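PDB 6SJ9: proteasome accessory factor B/C (PafBC) from Paenarthrobacter aurescens, which probably regulates transcription in the bacterial DNA damage response, joining winged helix-turn-helix domains with WYL domains in one chain. Local coordinates for residues Leu349-Gln354 against Asp372-Ser377; Phe165-Val170 against Glu176-Glu181; Leu249-Asp254 against Ala258-Ala263; Lys30-Ser35 against Glu47-Asp52. One frame throughout, in Å; residues are numbered along the deposited sequence.

Contact 1: residues Leu349-Gln354 against Asp372-Ser377; sequences LARMLQ and DHFGIS
Arg351 reaches past Phe374 toward Ile376, and Arg351 and Phe374 carry most of the contact. CG leaves CB anti to the backbone N (chi1 177°). That places it over one face of the Phe374 ring, 4.0 Å from the ring centroid and 14° off the normal, in a CH-pi contact. Arg351 CD runs along the ring and is 3.8 Å from Phe374 CG. The chain then bends at chi3 (71°). Beyond the bend, Arg351 NE comes 3.5 Å from Ile376 CD1, which lies over a face of the guanidinium. NE also makes a salt bridge to Asp384 of helix 378-389, which gives the charge its partner. His373 CD2 lies over the opposite face of the Phe374 ring. Gln354 OE1 lies 3.3 Å from Phe374 CE1, at the edge of the ring and in its plane. Gly375 ends helix 367-374 in a Schellman motif, and Ser377 N-caps the next helix. Helix 346-360 thus packs on the turn of a helix-turn-helix, as in the three-helix core of a winged helix domain.

Contact 2: residues Phe165-Val170 against Glu176-Glu181; sequences FGYQAV and EVREVE
The Phe165 ring has Arg178 CB over one face, 4.1 Å above its plane and toward the rim. Tyr167 CD1 lies at its edge, in plane. Val180 CG2 comes in obliquely, 3.8 Å from Phe165 CE2. Phe207 of strand 203-208 meets the rings of both Phe165 and Tyr167 edge-to-face. Arg178 CG packs 3.5 Å from Tyr167 CB. Beyond CG the arginine bends at chi2 and chi3 (-62° and -72°), which brings NH2 beside the Tyr167 ring. Tyr167 CD2 is 3.7 Å from Arg178 NH2, and ring and guanidinium planes stand 73° apart. The charge is paired with Asp198, while Tyr167 OH bonds to the backbone N of Arg208. Glu176 forms a salt bridge to Arg201, which also lies close to Arg178. Both carboxylates may therefore help to offset the two neighbouring positive charges.

The backbones are joined by four hydrogen bonds. Arg178 N to Phe165 O is 2.8 Å and nearly straight, and Phe165 N to Arg178 O completes that pair. Tyr167 and Glu176 form the second hydrogen-bonded pair. Between them lies the non-hydrogen-bonded pair of Gly166 and Val177, with CA atoms 4.3 Å apart. This is an antiparallel beta hairpin, consistent with the Sm-like fold of the WYL domain.

Contact 3: residues Leu249-Asp254 against Ala258-Ala263; sequences LVIDKD and ALRKKA
Ile251 and Leu249 of strand 245-252 pack against Leu259 and Arg260 of helix 257-261. These are the first strand and first helix of a ferredoxin-like fold in the WCX domain. Its four beta strands have the order expected of that fold.

In Leu259, chi1 (-175°) directs the branch, and chi2 (59°) sets CD2 against the strand. Leu259 CD2 there meets two strand residues, 3.9 Å from Leu249 CD1 and 4.1 Å from Ile251 CG2. Leu292 of helix 285-294 touches both leucines, so the second helix of the domain shares this core.

Ile251 splits its two branches between the helix residues. CG2 goes to Leu259. CG1 sits between the backbone N and the carbonyl carbon (chi1 62°) and carries CD1 to Arg260. Arg260 is extended from CG to NE and runs across this methyl group. Its guanidinium has Ile251 CD1 over one face and Asp254 N over the opposite one. The polar end is also held from outside. NE bonds to Lys255 O, and NH2 forms a salt bridge to Asp276. Lys253 NZ is paired with the same aspartate and with Asp268. At the edge of the guanidinium, near its plane, Asp252 O lies 3.5 Å from Arg260 NH2. Closest to the isoleucine is Arg260 NE, 3.3 Å from Ile251 CD1.

Contact 4: residues Lys30-Ser35 against Glu47-Asp52; sequences KVYHDS and ERDKVD
Asp49 OD2 is gripped by two groups, the hydroxyl of Tyr32 and, in a salt bridge, NE of Arg7. Asp49 is on helix 39-55 and Arg7 on helix 2-17; Tyr32 lies next to helix 24-31 in the chain. Together these helices are consistent with the three-helix core of the N-terminal winged helix-turn-helix domain. Tyr32 OH donates to Asp49 OD2 at 2.5 Å. Asp49 OD2 receives it on its anti lone pair, the one pointing away from OD1. Tyr32 and Asp49 come from opposite directions, and ring and carboxylate are nearly coplanar, 23° apart. Both are buried, so the shared oxygen joins polar groups inside the helix bundle. The arginine would probably favour the charged carboxylate.

Tyr32 has CG anti to its carbonyl carbon (chi1 -61°), and its ring spans the gap to helix 39-55. Phe42 of that helix packs against the ring edge-to-face. Within helix 39-55, Lys50 NZ makes a salt bridge to Glu47 OE2 at 3.0 Å, meeting it from above the carboxylate plane.

How the contacts relate
From the N terminus the contacts come in the order 4, 2, 3, 1. They lie in series, without nesting or crossing. Contact 4 closes the 11-residue link from 36 to 46, within the probable N-terminal winged helix-turn-helix domain. Contact 2 closes a five-residue hairpin link in the first WYL domain. Contact 3 closes three residues between a strand and a helix in the WCX domain that follows. Contact 1 closes 17 residues, mostly helical, in the PafC helix-turn-helix domain. Contacts 2 and 4 are farthest apart, with centres about 60 Å from each other. Each joins neighbouring elements: helices and turns in contacts 4 and 1, two strands in contact 2, a strand and a helix in contact 3.

Contact 1: residues Leu349-Gln354 against Asp372-Ser377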
loop_
_atom_site.group_PDB
_atom_site.type_symbol
_atom_site.label_atom_id
_atom_site.label_comp_id
_atom_site.label_asym_id
_atom_site.label_seq_id
_atom_site.Cartn_x
_atom_site.Cartn_y
_atom_site.Cartn_z
ATOM N N LEU A 349 11.688 -2.605 5.609
ATOM C CA LEU A 349 11.282 -1.306 5.100
ATOM C C LEU A 349 12.487 -0.454 4.770
ATOM O O LEU A 349 12.517 0.183 3.723
ATOM C CB LEU A 349 10.404 -0.568 6.101
ATOM C CG LEU A 349 9.058 -1.283 6.194
ATOM C CD1 LEU A 349 8.532 -0.784 7.451
ATOM C CD2 LEU A 349 8.080 -1.022 5.039
ATOM N N ALA A 350 13.494 -0.452 5.648
ATOM C CA ALA A 350 14.684 0.340 5.383
ATOM C C ALA A 350 15.405 -0.182 4.150
ATOM O O ALA A 350 15.854 0.602 3.321
ATOM C CB ALA A 350 15.627 0.319 6.589
ATOM N N ARG A 351 15.507 -1.506 4.005
ATOM C CA ARG A 351 16.145 -2.056 2.813
ATOM C C ARG A 351 15.381 -1.670 1.543
ATOM O O ARG A 351 15.986 -1.301 0.535
ATOM C CB ARG A 351 16.282 -3.572 2.947
ATOM C CG ARG A 351 16.886 -4.264 1.704
ATOM C CD ARG A 351 17.227 -5.718 1.988
ATOM N NE ARG A 351 16.008 -6.529 2.121
ATOM C CZ ARG A 351 15.623 -7.141 3.235
ATOM N NH1 ARG A 351 16.370 -7.058 4.332
ATOM N NH2 ARG A 351 14.502 -7.867 3.254
HETATM N N MSE A 352 14.067 -1.752 1.564
HETATM C CA MSE A 352 13.267 -1.359 0.390
HETATM C C MSE A 352 13.495 0.073 0.012
HETATM O O MSE A 352 13.549 0.345 -1.181
HETATM C CB MSE A 352 11.742 -1.588 0.567
HETATM C CG MSE A 352 11.390 -3.029 0.507
HETATM SE SE MSE A 352 9.490 -3.533 0.916
HETATM C CE MSE A 352 9.447 -3.063 2.783
ATOM N N LEU A 353 13.650 0.985 0.983
ATOM C CA LEU A 353 14.010 2.343 0.610
ATOM C C LEU A 353 15.342 2.372 -0.141
ATOM O O LEU A 353 15.517 3.160 -1.072
ATOM C CB LEU A 353 14.074 3.234 1.852
ATOM C CG LEU A 353 12.710 3.540 2.466
ATOM C CD1 LEU A 353 12.943 4.285 3.722
ATOM C CD2 LEU A 353 11.857 4.369 1.492
ATOM N N GLN A 354 16.300 1.531 0.274
ATOM C CA GLN A 354 17.634 1.489 -0.301
ATOM C C GLN A 354 17.658 0.762 -1.633
ATOM O O GLN A 354 18.679 0.792 -2.323
ATOM C CB GLN A 354 18.603 0.815 0.680
ATOM C CG GLN A 354 18.967 1.710 1.840
ATOM C CD GLN A 354 19.557 0.941 3.001
ATOM O OE1 GLN A 354 20.185 -0.095 2.831
ATOM N NE2 GLN A 354 19.263 1.405 4.214
ATOM N N ASP A 372 23.199 -10.256 -2.939
ATOM C CA ASP A 372 24.479 -10.554 -2.283
ATOM C C ASP A 372 24.952 -9.380 -1.446
ATOM O O ASP A 372 25.400 -9.557 -0.316
ATOM C CB ASP A 372 25.564 -10.852 -3.312
ATOM C CG ASP A 372 25.330 -12.121 -4.072
ATOM O OD1 ASP A 372 24.466 -12.936 -3.702
ATOM O OD2 ASP A 372 26.029 -12.290 -5.075
ATOM N N HIS A 373 24.855 -8.172 -1.999
ATOM C CA HIS A 373 25.260 -6.971 -1.287
ATOM C C HIS A 373 24.481 -6.802 0.020
ATOM O O HIS A 373 25.049 -6.405 1.044
ATOM C CB HIS A 373 25.059 -5.765 -2.197
ATOM C CG HIS A 373 25.211 -4.456 -1.491
ATOM N ND1 HIS A 373 26.439 -3.933 -1.137
ATOM C CD2 HIS A 373 24.284 -3.575 -1.048
ATOM C CE1 HIS A 373 26.258 -2.782 -0.517
ATOM N NE2 HIS A 373 24.959 -2.542 -0.451
ATOM N N PHE A 374 23.172 -7.062 0.003
ATOM C CA PHE A 374 22.407 -6.988 1.242
ATOM C C PHE A 374 22.482 -8.268 2.087
ATOM O O PHE A 374 21.935 -8.292 3.199
ATOM C CB PHE A 374 20.925 -6.649 0.944
ATOM C CG PHE A 374 20.720 -5.215 0.584
ATOM C CD1 PHE A 374 20.750 -4.236 1.554
ATOM C CD2 PHE A 374 20.527 -4.850 -0.710
ATOM C CE1 PHE A 374 20.595 -2.918 1.225
ATOM C CE2 PHE A 374 20.367 -3.546 -1.042
ATOM C CZ PHE A 374 20.407 -2.566 -0.067
ATOM N N GLY A 375 23.128 -9.323 1.602
ATOM C CA GLY A 375 23.271 -10.523 2.414
ATOM C C GLY A 375 22.018 -11.343 2.531
ATOM O O GLY A 375 21.850 -12.066 3.515
ATOM N N ILE A 376 21.122 -11.256 1.547
ATOM C CA ILE A 376 19.894 -12.028 1.543
ATOM C C ILE A 376 19.845 -12.849 0.273
ATOM O O ILE A 376 20.602 -12.632 -0.669
ATOM C CB ILE A 376 18.642 -11.125 1.651
ATOM C CG1 ILE A 376 18.629 -10.103 0.496
ATOM C CG2 ILE A 376 18.645 -10.440 3.024
ATOM C CD1 ILE A 376 17.372 -9.241 0.363
ATOM N N SER A 377 18.937 -13.815 0.267
ATOM C CA SER A 377 18.798 -14.658 -0.905
ATOM C C SER A 377 18.188 -13.885 -2.084
ATOM O O SER A 377 17.518 -12.864 -1.930
ATOM C CB SER A 377 17.953 -15.893 -0.576
ATOM O OG SER A 377 16.575 -15.579 -0.444
#

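Contact 2: residues Phe165-Val170 against Glu176-Glu181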
loop_
_atom_site.group_PDB
_atom_site.type_symbol
_atom_site.label_atom_id
_atom_site.label_comp_id
_atom_site.label_asym_id
_atom_site.label_seq_id
_atom_site.Cartn_x
_atom_site.Cartn_y
_atom_site.Cartn_z
ATOM N N PHE A 165 0.149 -20.713 -21.425
ATOM C CA PHE A 165 -0.958 -20.160 -20.644
ATOM C C PHE A 165 -2.129 -19.863 -21.562
ATOM O O PHE A 165 -1.965 -19.674 -22.782
ATOM C CB PHE A 165 -0.624 -18.866 -19.891
ATOM C CG PHE A 165 -0.028 -17.811 -20.760
ATOM C CD1 PHE A 165 -0.843 -16.859 -21.393
ATOM C CD2 PHE A 165 1.348 -17.805 -21.011
ATOM C CE1 PHE A 165 -0.258 -15.903 -22.241
ATOM C CE2 PHE A 165 1.917 -16.846 -21.830
ATOM C CZ PHE A 165 1.132 -15.916 -22.467
ATOM N N GLY A 166 -3.319 -19.878 -20.957
ATOM C CA GLY A 166 -4.509 -19.458 -21.670
ATOM C C GLY A 166 -4.548 -17.948 -21.828
ATOM O O GLY A 166 -4.278 -17.198 -20.894
ATOM N N TYR A 167 -4.891 -17.495 -23.027
ATOM C CA TYR A 167 -4.902 -16.068 -23.306
ATOM C C TYR A 167 -6.154 -15.689 -24.079
ATOM O O TYR A 167 -6.420 -16.252 -25.145
ATOM C CB TYR A 167 -3.678 -15.613 -24.088
ATOM C CG TYR A 167 -3.571 -14.127 -24.015
ATOM C CD1 TYR A 167 -3.287 -13.523 -22.805
ATOM C CD2 TYR A 167 -3.742 -13.333 -25.132
ATOM C CE1 TYR A 167 -3.167 -12.169 -22.689
ATOM C CE2 TYR A 167 -3.648 -11.936 -25.030
ATOM C CZ TYR A 167 -3.366 -11.370 -23.800
ATOM O OH TYR A 167 -3.255 -10.019 -23.642
ATOM N N GLN A 168 -6.898 -14.717 -23.566
ATOM C CA GLN A 168 -8.076 -14.243 -24.288
ATOM C C GLN A 168 -7.653 -13.210 -25.329
ATOM O O GLN A 168 -7.401 -12.037 -25.015
ATOM C CB GLN A 168 -9.111 -13.691 -23.319
ATOM C CG GLN A 168 -10.470 -13.617 -23.981
ATOM C CD GLN A 168 -11.573 -14.078 -23.066
ATOM O OE1 GLN A 168 -12.157 -15.145 -23.281
ATOM N NE2 GLN A 168 -11.860 -13.291 -22.028
ATOM N N ALA A 169 -7.731 -13.640 -26.584
ATOM C CA ALA A 169 -7.191 -13.010 -27.781
ATOM C C ALA A 169 -7.462 -11.518 -27.914
ATOM O O ALA A 169 -8.377 -10.971 -27.287
ATOM C CB ALA A 169 -7.733 -13.734 -29.016
ATOM N N VAL A 170 -6.616 -10.858 -28.712
ATOM C CA VAL A 170 -6.661 -9.405 -28.842
ATOM C C VAL A 170 -8.018 -8.989 -29.388
ATOM O O VAL A 170 -8.584 -7.966 -28.985
ATOM C CB VAL A 170 -5.504 -8.928 -29.744
ATOM C CG1 VAL A 170 -5.536 -7.418 -29.928
ATOM C CG2 VAL A 170 -4.162 -9.386 -29.182
ATOM N N GLU A 176 -7.298 -19.003 -25.979
ATOM C CA GLU A 176 -6.279 -19.665 -26.775
ATOM C C GLU A 176 -5.035 -19.877 -25.934
ATOM O O GLU A 176 -4.635 -18.990 -25.173
ATOM C CB GLU A 176 -5.958 -18.827 -28.020
ATOM C CG GLU A 176 -4.969 -19.431 -28.981
ATOM C CD GLU A 176 -4.691 -18.500 -30.154
ATOM O OE1 GLU A 176 -5.242 -17.371 -30.148
ATOM O OE2 GLU A 176 -3.917 -18.884 -31.066
ATOM N N VAL A 177 -4.470 -21.083 -26.028
ATOM C CA VAL A 177 -3.254 -21.413 -25.298
ATOM C C VAL A 177 -2.076 -20.894 -26.103
ATOM O O VAL A 177 -1.912 -21.239 -27.277
ATOM C CB VAL A 177 -3.146 -22.932 -25.075
ATOM C CG1 VAL A 177 -1.829 -23.298 -24.391
ATOM C CG2 VAL A 177 -4.322 -23.423 -24.236
ATOM N N ARG A 178 -1.237 -20.082 -25.469
ATOM C CA ARG A 178 -0.089 -19.485 -26.133
ATOM C C ARG A 178 1.185 -20.134 -25.601
ATOM O O ARG A 178 1.268 -20.468 -24.411
ATOM C CB ARG A 178 -0.058 -17.989 -25.867
ATOM C CG ARG A 178 -1.408 -17.266 -26.140
ATOM C CD ARG A 178 -1.792 -17.387 -27.612
ATOM N NE ARG A 178 -0.932 -16.546 -28.454
ATOM C CZ ARG A 178 -1.237 -15.266 -28.760
ATOM N NH1 ARG A 178 -0.437 -14.503 -29.527
ATOM N NH2 ARG A 178 -2.367 -14.746 -28.296
ATOM N N GLU A 179 2.173 -20.296 -26.489
ATOM C CA GLU A 179 3.460 -20.896 -26.156
ATOM C C GLU A 179 4.475 -19.791 -26.289
ATOM O O GLU A 179 4.700 -19.286 -27.401
ATOM C CB GLU A 179 3.835 -22.031 -27.107
ATOM C CG GLU A 179 2.736 -23.059 -27.381
ATOM C CD GLU A 179 2.564 -24.029 -26.230
ATOM O OE1 GLU A 179 1.475 -24.604 -26.122
ATOM O OE2 GLU A 179 3.517 -24.204 -25.426
ATOM N N VAL A 180 5.065 -19.405 -25.162
ATOM C CA VAL A 180 5.837 -18.184 -25.107
ATOM C C VAL A 180 7.197 -18.453 -24.478
ATOM O O VAL A 180 7.295 -19.126 -23.452
ATOM C CB VAL A 180 5.035 -17.111 -24.328
ATOM C CG1 VAL A 180 5.838 -15.889 -24.101
ATOM C CG2 VAL A 180 3.772 -16.750 -25.098
ATOM N N GLU A 181 8.219 -17.809 -25.017
ATOM C CA GLU A 181 9.501 -17.687 -24.358
ATOM C C GLU A 181 9.569 -16.311 -23.696
ATOM O O GLU A 181 9.633 -15.283 -24.414
ATOM C CB GLU A 181 10.621 -17.874 -25.391
ATOM C CG GLU A 181 10.566 -19.278 -26.050
ATOM C CD GLU A 181 11.497 -19.447 -27.249
ATOM O OE1 GLU A 181 12.269 -18.508 -27.561
ATOM O OE2 GLU A 181 11.460 -20.518 -27.880
#

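Contact 3: residues Leu249-Asp254 against Ala258-Ala263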
loop_
_atom_site.group_PDB
_atom_site.type_symbol
_atom_site.label_atom_id
_atom_site.label_comp_id
_atom_site.label_asym_id
_atom_site.label_seq_id
_atom_site.Cartn_x
_atom_site.Cartn_y
_atom_site.Cartn_z
ATOM N N LEU A 249 -23.435 2.026 -13.615
ATOM C CA LEU A 249 -23.517 1.254 -12.388
ATOM C C LEU A 249 -24.683 1.740 -11.544
ATOM O O LEU A 249 -24.950 2.946 -11.466
ATOM C CB LEU A 249 -22.215 1.364 -11.586
ATOM C CG LEU A 249 -20.917 1.073 -12.336
ATOM C CD1 LEU A 249 -19.728 1.317 -11.399
ATOM C CD2 LEU A 249 -20.876 -0.342 -12.941
ATOM N N VAL A 250 -25.386 0.792 -10.928
ATOM C CA VAL A 250 -26.361 1.078 -9.884
ATOM C C VAL A 250 -25.741 0.664 -8.561
ATOM O O VAL A 250 -25.392 -0.508 -8.388
ATOM C CB VAL A 250 -27.690 0.349 -10.122
ATOM C CG1 VAL A 250 -28.565 0.516 -8.919
ATOM C CG2 VAL A 250 -28.380 0.884 -11.362
ATOM N N ILE A 251 -25.658 1.608 -7.620
ATOM C CA ILE A 251 -24.999 1.426 -6.332
ATOM C C ILE A 251 -25.911 1.878 -5.195
ATOM O O ILE A 251 -26.742 2.774 -5.360
ATOM C CB ILE A 251 -23.674 2.212 -6.255
ATOM C CG1 ILE A 251 -23.947 3.706 -6.407
ATOM C CG2 ILE A 251 -22.710 1.771 -7.334
ATOM C CD1 ILE A 251 -22.705 4.542 -6.243
ATOM N N ASP A 252 -25.770 1.228 -4.041
ATOM C CA ASP A 252 -26.514 1.615 -2.845
ATOM C C ASP A 252 -26.119 3.024 -2.405
ATOM O O ASP A 252 -24.935 3.385 -2.396
ATOM C CB ASP A 252 -26.238 0.635 -1.709
ATOM C CG ASP A 252 -26.723 -0.768 -2.016
ATOM O OD1 ASP A 252 -27.325 -0.972 -3.093
ATOM O OD2 ASP A 252 -26.487 -1.670 -1.187
ATOM N N LYS A 253 -27.111 3.810 -1.996
ATOM C CA LYS A 253 -26.839 5.150 -1.495
ATOM C C LYS A 253 -25.956 5.109 -0.258
ATOM O O LYS A 253 -25.990 4.159 0.522
ATOM C CB LYS A 253 -28.143 5.866 -1.167
ATOM C CG LYS A 253 -28.894 6.305 -2.398
ATOM C CD LYS A 253 -30.085 7.137 -2.055
ATOM C CE LYS A 253 -30.762 7.665 -3.317
ATOM N NZ LYS A 253 -30.263 9.012 -3.736
ATOM N N ASP A 254 -25.095 6.116 -0.136
ATOM C CA ASP A 254 -24.180 6.261 0.994
ATOM C C ASP A 254 -23.153 5.130 1.094
ATOM O O ASP A 254 -22.583 4.906 2.168
ATOM C CB ASP A 254 -24.945 6.413 2.310
ATOM C CG ASP A 254 -25.895 7.597 2.290
ATOM O OD1 ASP A 254 -25.400 8.722 2.072
ATOM O OD2 ASP A 254 -27.121 7.411 2.477
ATOM N N ALA A 258 -14.922 5.332 -2.373
ATOM C CA ALA A 258 -13.851 5.428 -3.359
ATOM C C ALA A 258 -14.410 5.382 -4.776
ATOM O O ALA A 258 -13.957 6.124 -5.659
ATOM C CB ALA A 258 -12.832 4.309 -3.159
ATOM N N LEU A 259 -15.429 4.550 -4.998
ATOM C CA LEU A 259 -16.026 4.455 -6.323
ATOM C C LEU A 259 -16.712 5.756 -6.702
ATOM O O LEU A 259 -16.553 6.236 -7.824
ATOM C CB LEU A 259 -17.020 3.290 -6.371
ATOM C CG LEU A 259 -17.617 3.002 -7.745
ATOM C CD1 LEU A 259 -16.461 2.690 -8.718
ATOM C CD2 LEU A 259 -18.667 1.897 -7.693
ATOM N N ARG A 260 -17.420 6.381 -5.766
ATOM C CA ARG A 260 -18.145 7.612 -6.093
ATOM C C ARG A 260 -17.195 8.753 -6.409
ATOM O O ARG A 260 -17.549 9.662 -7.162
ATOM C CB ARG A 260 -19.090 7.995 -4.956
ATOM C CG ARG A 260 -20.327 7.138 -4.866
ATOM C CD ARG A 260 -21.059 7.280 -3.563
ATOM N NE ARG A 260 -22.338 6.562 -3.615
ATOM C CZ ARG A 260 -23.465 7.138 -4.021
ATOM N NH1 ARG A 260 -23.451 8.419 -4.386
ATOM N NH2 ARG A 260 -24.607 6.451 -4.075
ATOM N N LYS A 261 -15.981 8.705 -5.859
ATOM C CA LYS A 261 -14.958 9.689 -6.198
ATOM C C LYS A 261 -14.660 9.683 -7.695
ATOM O O LYS A 261 -14.276 10.709 -8.254
ATOM C CB LYS A 261 -13.709 9.375 -5.368
ATOM C CG LYS A 261 -13.725 10.070 -4.011
ATOM C CD LYS A 261 -12.452 9.891 -3.189
ATOM C CE LYS A 261 -12.750 10.311 -1.721
ATOM N NZ LYS A 261 -11.822 9.746 -0.660
ATOM N N LYS A 262 -14.844 8.549 -8.362
ATOM C CA LYS A 262 -14.578 8.423 -9.794
ATOM C C LYS A 262 -15.782 8.742 -10.685
ATOM O O LYS A 262 -15.653 8.664 -11.913
ATOM C CB LYS A 262 -14.074 7.013 -10.125
ATOM C CG LYS A 262 -12.758 6.696 -9.553
ATOM C CD LYS A 262 -12.189 5.402 -10.147
ATOM C CE LYS A 262 -13.173 4.231 -10.058
ATOM N NZ LYS A 262 -12.545 2.938 -10.505
ATOM N N ALA A 263 -16.946 9.057 -10.121
ATOM C CA ALA A 263 -18.168 9.105 -10.912
ATOM C C ALA A 263 -18.241 10.361 -11.785
ATOM O O ALA A 263 -18.110 11.486 -11.293
ATOM C CB ALA A 263 -19.376 9.023 -9.985
#

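Contact 4: residues Lys30-Ser35 against Glu47-Asp52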
loop_
_atom_site.group_PDB
_atom_site.type_symbol
_atom_site.label_atom_id
_atom_site.label_comp_id
_atom_site.label_asym_id
_atom_site.label_seq_id
_atom_site.Cartn_x
_atom_site.Cartn_y
_atom_site.Cartn_z
ATOM N N LYS A 30 8.827 33.173 14.219
ATOM C CA LYS A 30 7.959 32.012 14.033
ATOM C C LYS A 30 8.737 30.746 13.688
ATOM O O LYS A 30 8.382 29.653 14.148
ATOM C CB LYS A 30 6.924 32.288 12.946
ATOM C CG LYS A 30 5.809 33.209 13.354
ATOM C CD LYS A 30 4.832 33.359 12.206
ATOM C CE LYS A 30 4.390 32.005 11.672
ATOM N NZ LYS A 30 3.388 32.154 10.582
ATOM N N VAL A 31 9.782 30.866 12.873
ATOM C CA VAL A 31 10.489 29.715 12.339
ATOM C C VAL A 31 11.897 29.602 12.900
ATOM O O VAL A 31 12.347 28.504 13.237
ATOM C CB VAL A 31 10.521 29.777 10.796
ATOM C CG1 VAL A 31 11.095 28.485 10.203
ATOM C CG2 VAL A 31 9.126 30.067 10.250
ATOM N N TYR A 32 12.601 30.730 13.001
ATOM C CA TYR A 32 14.014 30.767 13.350
ATOM C C TYR A 32 14.246 31.179 14.802
ATOM O O TYR A 32 15.212 31.896 15.103
ATOM C CB TYR A 32 14.759 31.706 12.403
ATOM C CG TYR A 32 14.718 31.310 10.938
ATOM C CD1 TYR A 32 13.627 31.627 10.134
ATOM C CD2 TYR A 32 15.793 30.653 10.350
ATOM C CE1 TYR A 32 13.598 31.279 8.803
ATOM C CE2 TYR A 32 15.768 30.300 9.015
ATOM C CZ TYR A 32 14.673 30.616 8.247
ATOM O OH TYR A 32 14.663 30.272 6.923
ATOM N N HIS A 33 13.345 30.781 15.703
ATOM C CA HIS A 33 13.574 31.023 17.122
ATOM C C HIS A 33 14.830 30.303 17.590
ATOM O O HIS A 33 15.528 30.790 18.486
ATOM C CB HIS A 33 12.361 30.587 17.952
ATOM C CG HIS A 33 11.732 29.302 17.494
ATOM N ND1 HIS A 33 12.453 28.140 17.301
ATOM C CD2 HIS A 33 10.440 28.989 17.228
ATOM C CE1 HIS A 33 11.637 27.176 16.915
ATOM N NE2 HIS A 33 10.411 27.664 16.864
ATOM N N ASP A 34 15.136 29.148 16.984
ATOM C CA ASP A 34 16.295 28.362 17.395
ATOM C C ASP A 34 17.591 29.143 17.210
ATOM O O ASP A 34 18.507 29.039 18.034
ATOM C CB ASP A 34 16.327 27.060 16.587
ATOM C CG ASP A 34 17.226 26.001 17.198
ATOM O OD1 ASP A 34 17.936 26.293 18.181
ATOM O OD2 ASP A 34 17.224 24.864 16.681
ATOM N N SER A 35 17.692 29.927 16.135
ATOM C CA SER A 35 18.912 30.680 15.858
ATOM C C SER A 35 19.126 31.724 16.946
ATOM O O SER A 35 18.354 32.683 17.060
ATOM C CB SER A 35 18.854 31.319 14.478
ATOM O OG SER A 35 18.529 30.343 13.510
ATOM N N GLU A 47 18.323 33.165 3.571
ATOM C CA GLU A 47 18.594 33.161 2.135
ATOM C C GLU A 47 18.884 31.753 1.633
ATOM O O GLU A 47 18.460 31.386 0.535
ATOM C CB GLU A 47 19.787 34.068 1.820
ATOM C CG GLU A 47 19.554 35.581 1.962
ATOM C CD GLU A 47 18.482 36.154 1.037
ATOM O OE1 GLU A 47 17.722 37.029 1.498
ATOM O OE2 GLU A 47 18.377 35.717 -0.130
ATOM N N ARG A 48 19.600 30.940 2.425
ATOM C CA ARG A 48 19.855 29.548 2.024
ATOM C C ARG A 48 18.569 28.724 1.987
ATOM O O ARG A 48 18.375 27.886 1.090
ATOM C CB ARG A 48 20.850 28.885 2.972
ATOM C CG ARG A 48 22.279 29.374 2.872
ATOM C CD ARG A 48 23.197 28.325 3.494
ATOM N NE ARG A 48 22.877 28.065 4.894
ATOM C CZ ARG A 48 23.357 28.786 5.906
ATOM N NH1 ARG A 48 24.179 29.800 5.667
ATOM N NH2 ARG A 48 23.023 28.497 7.152
ATOM N N ASP A 49 17.664 28.965 2.939
ATOM C CA ASP A 49 16.425 28.203 2.944
ATOM C C ASP A 49 15.552 28.587 1.765
ATOM O O ASP A 49 14.949 27.717 1.139
ATOM C CB ASP A 49 15.693 28.443 4.249
ATOM C CG ASP A 49 16.377 27.810 5.429
ATOM O OD1 ASP A 49 17.222 26.905 5.250
ATOM O OD2 ASP A 49 16.057 28.218 6.552
ATOM N N LYS A 50 15.557 29.870 1.388
ATOM C CA LYS A 50 14.832 30.308 0.197
ATOM C C LYS A 50 15.380 29.623 -1.038
ATOM O O LYS A 50 14.633 29.055 -1.846
ATOM C CB LYS A 50 14.900 31.839 0.051
ATOM C CG LYS A 50 14.097 32.544 1.127
ATOM C CD LYS A 50 14.063 34.088 0.984
ATOM C CE LYS A 50 15.435 34.678 0.709
ATOM N NZ LYS A 50 15.380 35.805 -0.263
ATOM N N VAL A 51 16.696 29.622 -1.183
ATOM C CA VAL A 51 17.287 28.919 -2.315
ATOM C C VAL A 51 16.925 27.453 -2.264
ATOM O O VAL A 51 16.556 26.849 -3.285
ATOM C CB VAL A 51 18.810 29.119 -2.313
ATOM C CG1 VAL A 51 19.481 28.106 -3.233
ATOM C CG2 VAL A 51 19.145 30.569 -2.725
ATOM N N ASP A 52 16.997 26.851 -1.071
ATOM C CA ASP A 52 16.735 25.410 -0.973
ATOM C C ASP A 52 15.269 25.089 -1.289
ATOM O O ASP A 52 14.986 24.135 -2.019
ATOM C CB ASP A 52 17.144 24.901 0.414
ATOM C CG ASP A 52 18.689 24.898 0.631
ATOM O OD1 ASP A 52 19.457 25.098 -0.325
ATOM O OD2 ASP A 52 19.130 24.744 1.797
#